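Fibronectin type III domain-containing protein (Simiduia agarivorans, PDB 6P2K) probably hydrolyses the backbone of xyloglucan, as a family 74 glycoside hydrolase whose module here is built on seven-bladed beta-propellers. Local coordinates at residues T4-L9 / W767-S772; T77-H82 / E96-S101; G295-D300 / F308-I313; S528-M533 / A567-K572. All coordinates share one frame; numbering follows the deposited sequence.

Interaction 1 (T4-L9 / W767-S772)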
loop_
_atom_site.group_PDB
_atom_site.type_symbol
_atom_site.label_atom_id
_atom_site.label_comp_id
_atom_site.label_asym_id
_atom_site.label_seq_id
_atom_site.Cartn_x
_atom_site.Cartn_y
_atom_site.Cartn_z
ATOM N N THR B 4 -7.264 49.021 -1.684
ATOM C CA THR B 4 -7.095 48.294 -2.932
ATOM C C THR B 4 -8.400 47.619 -3.335
ATOM O O THR B 4 -9.194 47.204 -2.486
ATOM C CB THR B 4 -5.992 47.238 -2.815
ATOM O OG1 THR B 4 -6.512 46.079 -2.149
ATOM C CG2 THR B 4 -4.809 47.782 -2.030
ATOM N N VAL B 5 -8.613 47.518 -4.645
ATOM C CA VAL B 5 -9.780 46.844 -5.213
ATOM C C VAL B 5 -9.377 45.557 -5.924
ATOM O O VAL B 5 -9.831 44.470 -5.564
ATOM C CB VAL B 5 -10.563 47.783 -6.156
ATOM C CG1 VAL B 5 -11.952 47.225 -6.419
ATOM C CG2 VAL B 5 -10.644 49.180 -5.560
ATOM N N TRP B 6 -8.527 45.660 -6.942
ATOM C CA TRP B 6 -8.029 44.484 -7.637
ATOM C C TRP B 6 -6.947 43.809 -6.802
ATOM O O TRP B 6 -6.043 44.472 -6.285
ATOM C CB TRP B 6 -7.489 44.867 -9.012
ATOM C CG TRP B 6 -8.574 45.105 -10.017
ATOM C CD1 TRP B 6 -9.160 46.297 -10.323
ATOM C CD2 TRP B 6 -9.206 44.121 -10.842
ATOM N NE1 TRP B 6 -10.120 46.116 -11.291
ATOM C CE2 TRP B 6 -10.166 44.788 -11.626
ATOM C CE3 TRP B 6 -9.052 42.739 -10.995
ATOM C CZ2 TRP B 6 -10.966 44.121 -12.551
ATOM C CZ3 TRP B 6 -9.850 42.080 -11.911
ATOM C CH2 TRP B 6 -10.794 42.771 -12.677
ATOM N N GLN B 7 -7.043 42.489 -6.678
ATOM C CA GLN B 7 -6.203 41.717 -5.774
ATOM C C GLN B 7 -5.303 40.795 -6.580
ATOM O O GLN B 7 -5.815 39.906 -7.285
ATOM C CB GLN B 7 -7.074 40.912 -4.809
ATOM C CG GLN B 7 -6.309 40.119 -3.766
ATOM C CD GLN B 7 -7.218 39.620 -2.652
ATOM O OE1 GLN B 7 -8.431 39.491 -2.836
ATOM N NE2 GLN B 7 -6.635 39.343 -1.491
ATOM N N PRO B 8 -3.983 40.954 -6.518
ATOM C CA PRO B 8 -3.091 40.078 -7.282
ATOM C C PRO B 8 -2.930 38.719 -6.621
ATOM O O PRO B 8 -2.915 38.592 -5.395
ATOM C CB PRO B 8 -1.765 40.844 -7.285
ATOM C CG PRO B 8 -1.787 41.613 -6.007
ATOM C CD PRO B 8 -3.241 41.973 -5.754
ATOM N N LEU B 9 -2.799 37.691 -7.465
ATOM C CA LEU B 9 -2.627 36.302 -7.024
ATOM C C LEU B 9 -1.501 35.701 -7.864
ATOM O O LEU B 9 -1.755 35.051 -8.880
ATOM C CB LEU B 9 -3.941 35.512 -7.166
ATOM C CG LEU B 9 -5.183 36.083 -6.474
ATOM C CD1 LEU B 9 -6.442 35.378 -6.961
ATOM C CD2 LEU B 9 -5.064 35.983 -4.959
ATOM N N TRP B 767 -5.292 38.414 -11.525
ATOM C CA TRP B 767 -5.904 39.353 -10.598
ATOM C C TRP B 767 -7.362 38.967 -10.396
ATOM O O TRP B 767 -7.991 38.388 -11.286
ATOM C CB TRP B 767 -5.824 40.797 -11.117
ATOM C CG TRP B 767 -4.431 41.279 -11.349
ATOM C CD1 TRP B 767 -3.597 40.924 -12.368
ATOM C CD2 TRP B 767 -3.705 42.213 -10.543
ATOM N NE1 TRP B 767 -2.396 41.575 -12.244
ATOM C CE2 TRP B 767 -2.436 42.373 -11.132
ATOM C CE3 TRP B 767 -4.006 42.928 -9.378
ATOM C CZ2 TRP B 767 -1.468 43.223 -10.597
ATOM C CZ3 TRP B 767 -3.045 43.767 -8.849
ATOM C CH2 TRP B 767 -1.792 43.910 -9.460
ATOM N N ARG B 768 -7.901 39.306 -9.225
ATOM C CA ARG B 768 -9.305 39.060 -8.940
ATOM C C ARG B 768 -9.931 40.278 -8.275
ATOM O O ARG B 768 -9.263 41.052 -7.582
ATOM C CB ARG B 768 -9.503 37.813 -8.066
ATOM C CG ARG B 768 -9.372 38.048 -6.579
ATOM C CD ARG B 768 -9.815 36.824 -5.800
ATOM N NE ARG B 768 -9.831 37.081 -4.367
ATOM C CZ ARG B 768 -10.229 36.202 -3.453
ATOM N NH1 ARG B 768 -10.644 34.997 -3.822
ATOM N NH2 ARG B 768 -10.213 36.531 -2.167
ATOM N N ARG B 769 -11.233 40.433 -8.498
ATOM C CA ARG B 769 -11.992 41.574 -8.016
ATOM C C ARG B 769 -13.325 41.090 -7.473
ATOM O O ARG B 769 -13.961 40.211 -8.062
ATOM C CB ARG B 769 -12.224 42.600 -9.137
ATOM C CG ARG B 769 -12.890 43.890 -8.681
ATOM C CD ARG B 769 -13.343 44.734 -9.858
ATOM N NE ARG B 769 -13.737 46.079 -9.447
ATOM C CZ ARG B 769 -14.940 46.393 -8.976
ATOM N NH1 ARG B 769 -15.868 45.455 -8.854
ATOM N NH2 ARG B 769 -15.213 47.640 -8.626
ATOM N N SER B 770 -13.737 41.658 -6.343
ATOM C CA SER B 770 -15.061 41.385 -5.804
ATOM C C SER B 770 -16.123 42.047 -6.673
ATOM O O SER B 770 -15.944 43.170 -7.151
ATOM C CB SER B 770 -15.160 41.892 -4.367
ATOM O OG SER B 770 -16.115 41.150 -3.633
ATOM N N ILE B 771 -17.230 41.341 -6.887
ATOM C CA ILE B 771 -18.317 41.803 -7.747
ATOM C C ILE B 771 -19.584 41.878 -6.906
ATOM O O ILE B 771 -20.030 40.863 -6.356
ATOM C CB ILE B 771 -18.521 40.878 -8.958
ATOM C CG1 ILE B 771 -17.251 40.822 -9.815
ATOM C CG2 ILE B 771 -19.715 41.335 -9.782
ATOM C CD1 ILE B 771 -16.911 42.122 -10.501
ATOM N N SER B 772 -20.166 43.067 -6.813
ATOM C CA SER B 772 -21.337 43.286 -5.978
ATOM C C SER B 772 -22.614 43.258 -6.810
ATOM O O SER B 772 -22.608 43.511 -8.019
ATOM C CB SER B 772 -21.230 44.616 -5.227
ATOM O OG SER B 772 -20.991 45.691 -6.117
HETATM O O HOH W 1 -12.016 43.454 -4.863
#
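Arg769 crosses one face of the Trp6 indole. Its CB sits 3.5 Å from the Trp6 six-membered ring centroid, 6° off the normal, a CH-pi contact. With CG anti to the backbone N (chi1 -174°) and the chain extended, CD continues to 3.6 Å from Trp6 CE2, and NE comes 3.7 Å from Val5 CG1. At the tip, NH2 forms a salt bridge with Asp736, while Trp6 NE1 is bonded to Ile734 O. Without the indole, as with an alanine at Trp6, the aliphatic part of Arg769 would probably lose its aromatic support and Ile734 O this donor. The strands pair antiparallel, Gln7 N to Arg768 O at 2.8 Å, and the N-terminal strand completes a sheet of C-terminal strands, the Velcro closure of a beta-propeller. Arg768 NE gives a bond to Gln7 OE1 (3.2 Å) from above the amide plane, while NH1 is held by Tyr758 OH and a salt bridge with Asp751. Pro8 CB stands over the Trp767 six-membered ring, 3.6 Å from its centroid.

Interaction 2 (T77-H82 / E96-S101)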
loop_
_atom_site.group_PDB
_atom_site.type_symbol
_atom_site.label_atom_id
_atom_site.label_comp_id
_atom_site.label_asym_id
_atom_site.label_seq_id
_atom_site.Cartn_x
_atom_site.Cartn_y
_atom_site.Cartn_z
ATOM N N THR B 77 12.041 54.782 -21.731
ATOM C CA THR B 77 11.101 53.794 -22.249
ATOM C C THR B 77 11.185 53.735 -23.770
ATOM O O THR B 77 11.917 54.491 -24.414
ATOM C CB THR B 77 9.663 54.106 -21.823
ATOM O OG1 THR B 77 9.184 55.246 -22.548
ATOM C CG2 THR B 77 9.590 54.387 -20.335
ATOM N N LEU B 78 10.401 52.817 -24.339
ATOM C CA LEU B 78 10.368 52.650 -25.786
ATOM C C LEU B 78 9.826 53.890 -26.482
ATOM O O LEU B 78 10.143 54.131 -27.653
ATOM C CB LEU B 78 9.532 51.421 -26.142
ATOM C CG LEU B 78 9.435 50.989 -27.607
ATOM C CD1 LEU B 78 10.811 50.658 -28.168
ATOM C CD2 LEU B 78 8.490 49.804 -27.752
ATOM N N TYR B 79 9.017 54.691 -25.787
ATOM C CA TYR B 79 8.458 55.905 -26.366
ATOM C C TYR B 79 9.154 57.173 -25.885
ATOM O O TYR B 79 8.730 58.275 -26.249
ATOM C CB TYR B 79 6.957 55.998 -26.080
ATOM C CG TYR B 79 6.226 56.923 -27.032
ATOM C CD1 TYR B 79 6.113 56.613 -28.381
ATOM C CD2 TYR B 79 5.663 58.113 -26.587
ATOM C CE1 TYR B 79 5.452 57.458 -29.261
ATOM C CE2 TYR B 79 4.999 58.966 -27.462
ATOM C CZ TYR B 79 4.898 58.632 -28.797
ATOM O OH TYR B 79 4.240 59.468 -29.672
ATOM N N GLY B 80 10.204 57.057 -25.083
ATOM C CA GLY B 80 11.002 58.209 -24.729
ATOM C C GLY B 80 11.200 58.345 -23.236
ATOM O O GLY B 80 10.688 57.569 -22.431
ATOM N N LEU B 81 11.963 59.372 -22.877
ATOM C CA LEU B 81 12.308 59.625 -21.487
ATOM C C LEU B 81 11.112 60.181 -20.723
ATOM O O LEU B 81 10.333 60.979 -21.251
ATOM C CB LEU B 81 13.480 60.607 -21.421
ATOM C CG LEU B 81 14.353 60.692 -20.170
ATOM C CD1 LEU B 81 15.146 59.413 -19.974
ATOM C CD2 LEU B 81 15.284 61.884 -20.292
ATOM N N HIS B 82 10.966 59.745 -19.475
ATOM C CA HIS B 82 10.025 60.327 -18.531
ATOM C C HIS B 82 10.803 60.958 -17.382
ATOM O O HIS B 82 11.929 60.557 -17.078
ATOM C CB HIS B 82 9.048 59.281 -17.972
ATOM C CG HIS B 82 8.140 58.682 -19.001
ATOM N ND1 HIS B 82 8.607 57.952 -20.073
ATOM C CD2 HIS B 82 6.791 58.692 -19.113
ATOM C CE1 HIS B 82 7.585 57.543 -20.804
ATOM N NE2 HIS B 82 6.471 57.977 -20.242
ATOM N N GLU B 96 11.163 66.426 -25.918
ATOM C CA GLU B 96 12.204 66.301 -26.931
ATOM C C GLU B 96 12.499 64.846 -27.267
ATOM O O GLU B 96 12.977 64.553 -28.368
ATOM C CB GLU B 96 13.479 67.005 -26.469
ATOM C CG GLU B 96 13.312 68.497 -26.257
ATOM C CD GLU B 96 13.241 68.872 -24.791
ATOM O OE1 GLU B 96 13.920 69.840 -24.399
ATOM O OE2 GLU B 96 12.510 68.197 -24.032
ATOM N N THR B 97 12.219 63.927 -26.347
ATOM C CA THR B 97 12.489 62.514 -26.557
ATOM C C THR B 97 11.242 61.722 -26.929
ATOM O O THR B 97 11.274 60.487 -26.898
ATOM C CB THR B 97 13.135 61.909 -25.308
ATOM O OG1 THR B 97 12.182 61.872 -24.237
ATOM C CG2 THR B 97 14.340 62.735 -24.881
ATOM N N GLU B 98 10.146 62.398 -27.270
ATOM C CA GLU B 98 8.930 61.705 -27.674
ATOM C C GLU B 98 9.208 60.819 -28.880
ATOM O O GLU B 98 9.858 61.246 -29.837
ATOM C CB GLU B 98 7.824 62.710 -28.003
ATOM C CG GLU B 98 7.274 63.424 -26.781
ATOM C CD GLU B 98 5.834 63.874 -26.950
ATOM O OE1 GLU B 98 5.488 64.989 -26.498
ATOM O OE2 GLU B 98 5.046 63.104 -27.535
ATOM N N ASN B 99 8.718 59.579 -28.827
ATOM C CA ASN B 99 8.910 58.590 -29.886
ATOM C C ASN B 99 10.380 58.214 -30.065
ATOM O O ASN B 99 10.784 57.781 -31.149
ATOM C CB ASN B 99 8.316 59.083 -31.216
ATOM C CG ASN B 99 7.816 57.951 -32.094
ATOM O OD1 ASN B 99 8.092 56.780 -31.836
ATOM N ND2 ASN B 99 7.076 58.298 -33.141
ATOM N N LYS B 100 11.192 58.360 -29.016
ATOM C CA LYS B 100 12.627 58.086 -29.065
ATOM C C LYS B 100 12.985 57.106 -27.954
ATOM O O LYS B 100 13.068 57.495 -26.788
ATOM C CB LYS B 100 13.438 59.374 -28.914
ATOM C CG LYS B 100 13.279 60.375 -30.046
ATOM C CD LYS B 100 13.682 59.773 -31.377
ATOM C CE LYS B 100 15.180 59.513 -31.422
ATOM N NZ LYS B 100 15.702 59.453 -32.816
ATOM N N SER B 101 13.219 55.845 -28.308
ATOM C CA SER B 101 13.554 54.835 -27.307
ATOM C C SER B 101 14.899 55.139 -26.658
ATOM O O SER B 101 15.912 55.287 -27.349
ATOM C CB SER B 101 13.582 53.447 -27.948
ATOM O OG SER B 101 13.713 52.439 -26.964
#
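Tyr79 and Asn99 meet where two beta turns pack against each other: the type I turn Thr77-Gly80, between strands 72-77 and 80-84, and the type II turn Thr97-Lys100, linking successive four-stranded sheets. Asn99 N lies 3.7 Å above the plane of the Tyr79 ring, over its centre, yet gives its hydrogen bond to Tyr79 O (2.9 Å), well above the carbonyl plane. Replacing Tyr79 by an alanine would probably open a gap under the backbone of Asn99, leaving the second turn less firmly seated. The backbone angles of Gly80 alone demand glycine, a CB would also clash with Thr97 O, and its CA already lies 3.0 Å from Lys100 O. Thr97 turns OG1 between its backbone N and carbonyl carbon (chi1 69°), where it accepts Leu81 N at 2.9 Å and bonds to Val94 O. Leu78 and Ser101 rest on Phe61 of strand 60-66, Leu81 and Thr97 on Ile102 of strand 102-108, and Tyr79 packs against Ser683 and Val684 of helix 681-684.

Interaction 3 (G295-D300 / F308-I313)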
loop_
_atom_site.group_PDB
_atom_site.type_symbol
_atom_site.label_atom_id
_atom_site.label_comp_id
_atom_site.label_asym_id
_atom_site.label_seq_id
_atom_site.Cartn_x
_atom_site.Cartn_y
_atom_site.Cartn_z
ATOM N N GLY B 295 35.888 39.678 -12.755
ATOM C CA GLY B 295 37.275 39.629 -13.172
ATOM C C GLY B 295 38.122 40.594 -12.366
ATOM O O GLY B 295 37.665 41.675 -11.990
ATOM N N THR B 296 39.362 40.194 -12.100
ATOM C CA THR B 296 40.321 41.019 -11.382
ATOM C C THR B 296 41.467 41.361 -12.321
ATOM O O THR B 296 42.073 40.464 -12.915
ATOM C CB THR B 296 40.846 40.302 -10.134
ATOM O OG1 THR B 296 39.740 39.857 -9.341
ATOM C CG2 THR B 296 41.714 41.237 -9.303
ATOM N N PHE B 297 41.754 42.651 -12.463
ATOM C CA PHE B 297 42.798 43.136 -13.358
ATOM C C PHE B 297 43.798 43.947 -12.548
ATOM O O PHE B 297 43.447 44.995 -11.994
ATOM C CB PHE B 297 42.210 43.979 -14.492
ATOM C CG PHE B 297 41.339 43.200 -15.436
ATOM C CD1 PHE B 297 40.048 42.845 -15.075
ATOM C CD2 PHE B 297 41.806 42.824 -16.682
ATOM C CE1 PHE B 297 39.242 42.126 -15.935
ATOM C CE2 PHE B 297 41.004 42.106 -17.550
ATOM C CZ PHE B 297 39.718 41.757 -17.173
ATOM N N ASN B 298 45.035 43.465 -12.479
ATOM C CA ASN B 298 46.093 44.104 -11.704
ATOM C C ASN B 298 47.040 44.809 -12.672
ATOM O O ASN B 298 47.876 44.169 -13.320
ATOM C CB ASN B 298 46.819 43.080 -10.840
ATOM C CG ASN B 298 45.903 42.437 -9.813
ATOM O OD1 ASN B 298 45.121 43.121 -9.153
ATOM N ND2 ASN B 298 45.997 41.120 -9.670
ATOM N N TRP B 299 46.894 46.126 -12.766
ATOM C CA TRP B 299 47.743 46.967 -13.591
ATOM C C TRP B 299 48.889 47.514 -12.762
ATOM O O TRP B 299 48.777 47.695 -11.546
ATOM C CB TRP B 299 46.943 48.127 -14.187
ATOM C CG TRP B 299 45.829 47.674 -15.054
ATOM C CD1 TRP B 299 44.599 47.246 -14.650
ATOM C CD2 TRP B 299 45.836 47.591 -16.483
ATOM N NE1 TRP B 299 43.837 46.902 -15.741
ATOM C CE2 TRP B 299 44.573 47.108 -16.878
ATOM C CE3 TRP B 299 46.785 47.879 -17.466
ATOM C CZ2 TRP B 299 44.238 46.901 -18.214
ATOM C CZ3 TRP B 299 46.449 47.678 -18.793
ATOM C CH2 TRP B 299 45.186 47.195 -19.154
ATOM N N ASP B 300 50.005 47.761 -13.426
ATOM C CA ASP B 300 51.073 48.518 -12.806
ATOM C C ASP B 300 51.233 49.849 -13.533
ATOM O O ASP B 300 50.773 50.034 -14.664
ATOM C CB ASP B 300 52.375 47.703 -12.757
ATOM C CG ASP B 300 53.174 47.761 -14.048
ATOM O OD1 ASP B 300 52.569 47.841 -15.142
ATOM O OD2 ASP B 300 54.421 47.697 -13.956
ATOM N N PHE B 308 45.580 38.978 -14.896
ATOM C CA PHE B 308 44.136 39.080 -14.753
ATOM C C PHE B 308 43.553 37.679 -14.677
ATOM O O PHE B 308 44.132 36.722 -15.198
ATOM C CB PHE B 308 43.498 39.870 -15.904
ATOM C CG PHE B 308 43.381 39.096 -17.192
ATOM C CD1 PHE B 308 44.404 39.117 -18.123
ATOM C CD2 PHE B 308 42.238 38.358 -17.475
ATOM C CE1 PHE B 308 44.297 38.409 -19.309
ATOM C CE2 PHE B 308 42.130 37.647 -18.656
ATOM C CZ PHE B 308 43.160 37.675 -19.574
ATOM N N TYR B 309 42.396 37.572 -14.024
ATOM C CA TYR B 309 41.682 36.307 -13.953
ATOM C C TYR B 309 40.190 36.575 -13.824
ATOM O O TYR B 309 39.770 37.621 -13.319
ATOM C CB TYR B 309 42.170 35.434 -12.787
ATOM C CG TYR B 309 42.072 36.067 -11.413
ATOM C CD1 TYR B 309 43.033 36.967 -10.971
ATOM C CD2 TYR B 309 41.030 35.744 -10.551
ATOM C CE1 TYR B 309 42.952 37.539 -9.711
ATOM C CE2 TYR B 309 40.940 36.312 -9.291
ATOM C CZ TYR B 309 41.903 37.208 -8.877
ATOM O OH TYR B 309 41.817 37.775 -7.624
ATOM N N TRP B 310 39.396 35.621 -14.303
ATOM C CA TRP B 310 37.946 35.666 -14.202
ATOM C C TRP B 310 37.473 34.590 -13.237
ATOM O O TRP B 310 37.996 33.472 -13.232
ATOM C CB TRP B 310 37.284 35.460 -15.567
ATOM C CG TRP B 310 37.500 36.585 -16.529
ATOM C CD1 TRP B 310 38.430 36.642 -17.525
ATOM C CD2 TRP B 310 36.761 37.810 -16.599
ATOM N NE1 TRP B 310 38.321 37.830 -18.206
ATOM C CE2 TRP B 310 37.303 38.565 -17.657
ATOM C CE3 TRP B 310 35.694 38.342 -15.871
ATOM C CZ2 TRP B 310 36.814 39.824 -18.004
ATOM C CZ3 TRP B 310 35.213 39.594 -16.213
ATOM C CH2 TRP B 310 35.772 40.320 -17.269
ATOM N N GLU B 311 36.481 34.929 -12.423
ATOM C CA GLU B 311 35.931 34.015 -11.435
ATOM C C GLU B 311 34.414 34.063 -11.504
ATOM O O GLU B 311 33.826 35.143 -11.620
ATOM C CB GLU B 311 36.410 34.376 -10.026
ATOM C CG GLU B 311 35.667 33.679 -8.903
ATOM C CD GLU B 311 36.086 34.187 -7.538
ATOM O OE1 GLU B 311 35.731 33.549 -6.525
ATOM O OE2 GLU B 311 36.774 35.229 -7.480
ATOM N N LYS B 312 33.782 32.894 -11.448
ATOM C CA LYS B 312 32.327 32.824 -11.403
ATOM C C LYS B 312 31.878 33.089 -9.974
ATOM O O LYS B 312 32.146 32.290 -9.073
ATOM C CB LYS B 312 31.834 31.467 -11.896
ATOM C CG LYS B 312 31.663 31.388 -13.402
ATOM C CD LYS B 312 30.681 30.302 -13.798
ATOM C CE LYS B 312 30.815 29.967 -15.276
ATOM N NZ LYS B 312 29.829 28.933 -15.704
ATOM N N ILE B 313 31.208 34.225 -9.757
ATOM C CA ILE B 313 30.661 34.530 -8.438
ATOM C C ILE B 313 29.229 34.045 -8.289
ATOM O O ILE B 313 28.665 34.127 -7.186
ATOM C CB ILE B 313 30.752 36.042 -8.151
ATOM C CG1 ILE B 313 29.950 36.833 -9.186
ATOM C CG2 ILE B 313 32.206 36.489 -8.157
ATOM C CD1 ILE B 313 29.680 38.264 -8.771
HETATM O O HOH W 2 44.296 39.988 -7.354
#
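Trp310 takes two neighbours on one face of its indole: Gly295 CA, 3.4 Å from CE3 of Trp310, and the edge of Phe297. The Phe297 and Trp310 six-membered rings form an offset edge-to-face pair, centroids 5.5 Å apart and planes at 84°. Phe297 and Phe308 are instead nearly parallel, at 6°, but slid until they barely overlap, and it is Phe308 CB that touches Phe297 CD2 (3.5 Å). A side chain at Gly295 would run into Trp310 CE3, so the bare backbone makes room for the indole, whose NE1 is bonded to Val255 O. On the other side of the sheet, Tyr309 sets CG between its backbone N and carbonyl carbon (chi1 58°), and the ring lies alongside Thr296, whose CB sits 3.8 Å from the ring centroid, over the face. Tyr236 of the second subunit also meets this ring. Reciprocal backbone bonds of Thr296 and Tyr309 tie strands 292-300 and 304-314 into a beta-hairpin at one side of a four-stranded antiparallel sheet, as in a propeller blade.

Interaction 4 (S528-M533 / A567-K572)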
loop_
_atom_site.group_PDB
_atom_site.type_symbol
_atom_site.label_atom_id
_atom_site.label_comp_id
_atom_site.label_asym_id
_atom_site.label_seq_id
_atom_site.Cartn_x
_atom_site.Cartn_y
_atom_site.Cartn_z
ATOM N N SER B 528 -8.354 21.144 -31.945
ATOM C CA SER B 528 -6.971 20.990 -32.378
ATOM C C SER B 528 -6.751 21.873 -33.601
ATOM O O SER B 528 -7.353 21.645 -34.653
ATOM C CB SER B 528 -6.670 19.525 -32.689
ATOM O OG SER B 528 -5.295 19.335 -32.958
ATOM N N SER B 529 -5.893 22.882 -33.457
ATOM C CA SER B 529 -5.709 23.892 -34.493
ATOM C C SER B 529 -5.359 23.257 -35.831
ATOM O O SER B 529 -4.413 22.470 -35.936
ATOM C CB SER B 529 -4.616 24.879 -34.075
ATOM O OG SER B 529 -5.065 25.700 -33.013
ATOM N N ASN B 530 -6.155 23.601 -36.847
ATOM C CA ASN B 530 -6.022 23.141 -38.228
ATOM C C ASN B 530 -6.375 21.672 -38.404
ATOM O O ASN B 530 -6.053 21.080 -39.440
ATOM C CB ASN B 530 -4.619 23.416 -38.783
ATOM C CG ASN B 530 -4.303 24.896 -38.836
ATOM O OD1 ASN B 530 -3.283 25.348 -38.314
ATOM N ND2 ASN B 530 -5.192 25.665 -39.456
ATOM N N TYR B 531 -7.050 21.068 -37.430
ATOM C CA TYR B 531 -7.535 19.699 -37.572
ATOM C C TYR B 531 -9.032 19.582 -37.341
ATOM O O TYR B 531 -9.741 19.041 -38.196
ATOM C CB TYR B 531 -6.772 18.766 -36.620
ATOM C CG TYR B 531 -5.347 18.521 -37.051
ATOM C CD1 TYR B 531 -5.036 17.508 -37.948
ATOM C CD2 TYR B 531 -4.312 19.313 -36.574
ATOM C CE1 TYR B 531 -3.732 17.283 -38.354
ATOM C CE2 TYR B 531 -3.002 19.099 -36.975
ATOM C CZ TYR B 531 -2.718 18.084 -37.865
ATOM O OH TYR B 531 -1.416 17.870 -38.261
ATOM N N GLY B 532 -9.539 20.073 -36.219
ATOM C CA GLY B 532 -10.964 20.058 -35.967
ATOM C C GLY B 532 -11.254 19.962 -34.482
ATOM O O GLY B 532 -10.367 20.100 -33.643
ATOM N N MET B 533 -12.527 19.726 -34.174
ATOM C CA MET B 533 -12.992 19.661 -32.796
ATOM C C MET B 533 -13.168 18.215 -32.358
ATOM O O MET B 533 -13.725 17.392 -33.092
ATOM C CB MET B 533 -14.310 20.412 -32.610
ATOM C CG MET B 533 -14.696 20.558 -31.143
ATOM S SD MET B 533 -16.026 21.731 -30.854
ATOM C CE MET B 533 -15.114 23.269 -30.825
ATOM N N ALA B 567 -14.228 26.101 -40.098
ATOM C CA ALA B 567 -13.500 26.717 -39.002
ATOM C C ALA B 567 -12.286 25.855 -38.679
ATOM O O ALA B 567 -12.396 24.630 -38.588
ATOM C CB ALA B 567 -14.402 26.850 -37.777
ATOM N N ARG B 568 -11.121 26.484 -38.519
ATOM C CA ARG B 568 -9.884 25.732 -38.363
ATOM C C ARG B 568 -9.138 25.998 -37.064
ATOM O O ARG B 568 -8.286 25.183 -36.694
ATOM C CB ARG B 568 -8.939 26.006 -39.544
ATOM C CG ARG B 568 -9.510 25.563 -40.888
ATOM C CD ARG B 568 -8.417 25.351 -41.930
ATOM N NE ARG B 568 -7.620 24.153 -41.669
ATOM C CZ ARG B 568 -6.496 23.849 -42.311
ATOM N NH1 ARG B 568 -6.033 24.656 -43.257
ATOM N NH2 ARG B 568 -5.834 22.739 -42.015
ATOM N N ILE B 569 -9.421 27.095 -36.367
ATOM C CA ILE B 569 -8.810 27.398 -35.077
ATOM C C ILE B 569 -9.882 27.988 -34.175
ATOM O O ILE B 569 -10.669 28.835 -34.609
ATOM C CB ILE B 569 -7.623 28.375 -35.212
ATOM C CG1 ILE B 569 -6.548 27.807 -36.136
ATOM C CG2 ILE B 569 -7.025 28.689 -33.853
ATOM C CD1 ILE B 569 -5.540 28.839 -36.606
ATOM N N ALA B 570 -9.915 27.547 -32.920
ATOM C CA ALA B 570 -10.857 28.066 -31.936
ATOM C C ALA B 570 -10.104 28.833 -30.860
ATOM O O ALA B 570 -9.090 28.356 -30.344
ATOM C CB ALA B 570 -11.675 26.942 -31.300
ATOM N N ARG B 571 -10.604 30.021 -30.522
ATOM C CA ARG B 571 -10.047 30.787 -29.416
ATOM C C ARG B 571 -10.753 30.494 -28.099
ATOM O O ARG B 571 -10.109 30.488 -27.045
ATOM C CB ARG B 571 -10.115 32.285 -29.729
ATOM C CG ARG B 571 -9.738 33.201 -28.566
ATOM C CD ARG B 571 -8.269 33.080 -28.196
ATOM N NE ARG B 571 -7.873 34.096 -27.222
ATOM C CZ ARG B 571 -8.072 33.992 -25.912
ATOM N NH1 ARG B 571 -8.660 32.909 -25.412
ATOM N NH2 ARG B 571 -7.683 34.969 -25.103
ATOM N N LYS B 572 -12.057 30.236 -28.136
ATOM C CA LYS B 572 -12.804 29.873 -26.944
ATOM C C LYS B 572 -13.944 28.946 -27.337
ATOM O O LYS B 572 -14.621 29.177 -28.341
ATOM C CB LYS B 572 -13.357 31.109 -26.223
ATOM C CG LYS B 572 -14.328 30.770 -25.105
ATOM C CD LYS B 572 -14.229 31.737 -23.942
ATOM C CE LYS B 572 -15.032 31.228 -22.751
ATOM N NZ LYS B 572 -15.318 32.315 -21.776
HETATM O O HOH W 3 -7.624 25.487 -32.088
#
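Asn530 and Arg568 cross at about a right angle, the amide standing over the guanidinium. Asn530 ND2 lies 3.6 Å above the plane of the Arg568 guanidinium, over its centre, with the two flat groups inclined at 67°. Arg568 reaches this place through a bend at chi3 (72°), and the bend also brings NH2 to Asn530 O for a hydrogen bond of 3.1 Å. In return Asn530 N donates to Arg568 O at 2.7 Å, nearly straight at 166°. Ser529 OG rests 3.7 Å from Ile569 CG2; a water links the same OG to Ala570 N, and Val510 O is a further partner of the hydroxyl. Asn530 belongs to the turn between strands 524-528 and 532-536, where Tyr531 and Gly532 face Ser528 in a classic beta bulge, so the contact joins that sheet to strand 567-575 of the next. Arg568 NE and NH1 bond Gly560 O and Asn563 OD1 in the intervening loop, which carries the zinc ligands Asp562 and Asp566. All these acceptors are neutral oxygens, so the charge of Arg568, whose side chain lies about 7 Å from the zinc ion at nearest atoms, is perhaps offset through space by the carboxylates around the metal.

Interaction 1 spans the chain, joining its first strand to its last, and the other three are nested inside the loop it closes, in the order 2, 3, 4. No two share a sheet. Interaction 3 lies within one four-stranded sheet, whereas interactions 2 and 4 bind a turn of one sheet to the chain entering the next. The centres of interactions 1 and 2 are 33 Å apart and those of 1 and 4 are 32 Å apart, while interactions 3 and 4, on opposite sides of the chain's centre, are separated by 57 Å. None touches another, so the terminal closure, the joints between successive sheets and the hairpin lie in separate parts of the propeller architecture.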